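Local structure of pantothenate synthetase (Francisella tularensis subsp. tularensis, 3N8H) at residues 113-116 / 117-120. The protein probably catalyses the ATP-dependent condensation of pantoate with beta-alanine to pantothenate, by way of a pantoyl-adenylate intermediate. Numbering follows the deposited sequence.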
ATOM      1  N   LEU A 113      -8.935  11.076   1.107  1.00 39.31           N
ATOM      2  CA  LEU A 113      -9.398  11.747   2.313  1.00 44.18           C
ATOM      3  C   LEU A 113      -9.106  13.237   2.269  1.00 45.25           C
ATOM      4  O   LEU A 113      -8.284  13.695   1.483  1.00 40.20           O
ATOM      5  CB  LEU A 113      -8.812  11.127   3.586  1.00 44.88           C
ATOM      6  CG  LEU A 113      -7.397  10.528   3.737  1.00 45.68           C
ATOM      7  CD1 LEU A 113      -6.385  10.898   2.655  1.00 32.31           C
ATOM      8  CD2 LEU A 113      -6.838  10.806   5.126  1.00 27.96           C
ATOM      9  N   GLU A 114      -9.777  13.987   3.136  1.00 47.75           N
ATOM     10  CA  GLU A 114      -9.746  15.449   3.075  1.00 47.64           C
ATOM     11  C   GLU A 114      -8.361  16.078   3.186  1.00 38.41           C
ATOM     12  O   GLU A 114      -7.963  16.906   2.355  1.00 45.42           O
ATOM     13  CB  GLU A 114     -10.680  16.040   4.127  1.00 57.18           C
ATOM     14  CG  GLU A 114     -12.013  16.452   3.547  1.00 76.46           C
ATOM     15  CD  GLU A 114     -11.872  17.576   2.531  1.00 85.61           C
ATOM     16  OE1 GLU A 114     -11.945  17.294   1.311  1.00 86.79           O
ATOM     17  OE2 GLU A 114     -11.682  18.740   2.955  1.00 85.55           O
ATOM     18  N   ILE A 115      -7.628  15.681   4.209  1.00 37.10           N
ATOM     19  CA  ILE A 115      -6.307  16.259   4.431  1.00 43.48           C
ATOM     20  C   ILE A 115      -5.405  16.129   3.204  1.00 40.36           C
ATOM     21  O   ILE A 115      -4.474  16.898   3.032  1.00 45.14           O
ATOM     22  CB  ILE A 115      -5.615  15.646   5.658  1.00 46.91           C
ATOM     23  CG1 ILE A 115      -4.420  16.508   6.074  1.00 52.23           C
ATOM     24  CG2 ILE A 115      -5.181  14.207   5.371  1.00 47.42           C
ATOM     25  CD1 ILE A 115      -4.761  17.973   6.276  1.00 49.81           C
ATOM     26  N   ALA A 116      -5.685  15.162   2.342  1.00 38.15           N
ATOM     27  CA  ALA A 116      -4.848  14.956   1.162  1.00 37.81           C
ATOM     28  C   ALA A 116      -5.283  15.813  -0.009  1.00 35.87           C
ATOM     29  O   ALA A 116      -4.555  15.930  -0.992  1.00 38.21           O
ATOM     30  CB  ALA A 116      -4.856  13.502   0.756  1.00 35.31           C
ATOM     31  N   ASN A 117      -6.483  16.390   0.103  1.00 36.65           N
ATOM     32  CA  ASN A 117      -7.122  17.101  -0.992  1.00 32.29           C
ATOM     33  C   ASN A 117      -6.950  18.610  -0.931  1.00 37.31           C
ATOM     34  O   ASN A 117      -7.386  19.323  -1.838  1.00 41.19           O
ATOM     35  CB  ASN A 117      -8.624  16.810  -1.007  1.00 36.86           C
ATOM     36  CG  ASN A 117      -8.943  15.418  -1.476  1.00 44.20           C
ATOM     37  OD1 ASN A 117      -8.166  14.798  -2.201  1.00 49.64           O
ATOM     38  ND2 ASN A 117     -10.100  14.916  -1.074  1.00 48.05           N
ATOM     39  N   ILE A 118      -6.342  19.092   0.142  1.00 35.32           N
ATOM     40  CA  ILE A 118      -6.156  20.529   0.337  1.00 36.39           C
ATOM     41  C   ILE A 118      -4.681  20.902   0.398  1.00 38.02           C
ATOM     42  O   ILE A 118      -3.808  20.021   0.436  1.00 38.17           O
ATOM     43  CB  ILE A 118      -6.837  20.996   1.636  1.00 39.65           C
ATOM     44  CG1 ILE A 118      -6.319  20.178   2.829  1.00 40.69           C
ATOM     45  CG2 ILE A 118      -8.398  20.903   1.501  1.00 37.70           C
ATOM     46  CD1 ILE A 118      -6.678  20.742   4.208  1.00 42.19           C
ATOM     47  N   LEU A 119      -4.415  22.213   0.398  1.00 36.61           N
ATOM     48  CA  LEU A 119      -3.072  22.730   0.589  1.00 34.59           C
ATOM     49  C   LEU A 119      -2.080  22.002  -0.303  1.00 31.83           C
ATOM     50  O   LEU A 119      -2.219  22.003  -1.526  1.00 34.46           O
ATOM     51  CB  LEU A 119      -2.682  22.605   2.069  1.00 35.30           C
ATOM     52  CG  LEU A 119      -3.641  23.375   2.996  1.00 43.28           C
ATOM     53  CD1 LEU A 119      -3.476  23.011   4.486  1.00 47.46           C
ATOM     54  CD2 LEU A 119      -3.494  24.880   2.777  1.00 36.75           C
ATOM     55  N   GLU A 120      -1.085  21.361   0.301  1.00 28.91           N
ATOM     56  CA  GLU A 120      -0.048  20.727  -0.494  1.00 34.72           C
ATOM     57  C   GLU A 120      -0.603  19.657  -1.474  1.00 43.23           C
ATOM     58  O   GLU A 120      -0.182  19.545  -2.646  1.00 30.77           O
ATOM     59  CB  GLU A 120       0.991  20.170   0.448  1.00 35.71           C
ATOM     60  CG  GLU A 120       2.383  20.152  -0.088  1.00 56.89           C
ATOM     61  CD  GLU A 120       2.982  21.519  -0.415  1.00 39.57           C
ATOM     62  OE1 GLU A 120       2.369  22.611  -0.250  1.00 33.68           O
ATOM     63  OE2 GLU A 120       4.124  21.460  -0.860  1.00 39.22           O
TER
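Asn117 turns back over the start of the short helical turn that carries it. Its backbone N donates to Glu114 O at 2.7 Å, with an N-H...O angle of 157°. The donor stands well above the carbonyl plane of Glu114, not on a lone pair. One residue earlier, Ala116 N bonds Leu113 O at 3.1 Å in the same i to i+3 spacing. The Asn117 side chain has CG anti to its own carbonyl carbon (chi1 -73°), which brings the amide back alongside Leu113 O. Asn117 ND2 comes within 3.4 Å of Leu113 O, but the angle is too poor for a hydrogen bond. The Glu114 and Asn117 side chains cross at about a right angle, their flat ends steeply tilted to each other. Glu114 OE1 stays 3.8 Å from Asn117 ND2, so the two polar ends are neighbours without a bond.

This surface turn, 114-117, follows strand 107-111 and leads into helix 120-123, with Leu119 as the N-cap residue. Ile115 packs on Met158 and Leu159 of helix 154-166, beside the six-stranded parallel sheet of the Rossmann-like HUP fold; Leu113, just before the turn, reaches Leu159 and also Leu106 of the second subunit. Gln155 ties the link to that helix, its NE2 bonding Ile115 O and Ile118 O and its OE1 accepting from Glu120 N, while Leu119 packs on Tyr233 and Phe242 of the three-stranded antiparallel sheet. The Ile115 side chain lies about 9 Å from that of Gln156, a predicted pantoate-binding residue.

Ile118 holds CG1 between its backbone N and carbonyl carbon (chi1 55°). That places Ile118 CG1 by the turn's carbonyls, 3.7 Å from Glu114 O. The extended end then sets Ile118 CD1 against Ile115 CD1 at 4.0 Å, a methyl-to-methyl touch between two side chains lying aslant. The other branch, Ile118 CG2, meets Glu114 OE2 loosely at 4.2 Å.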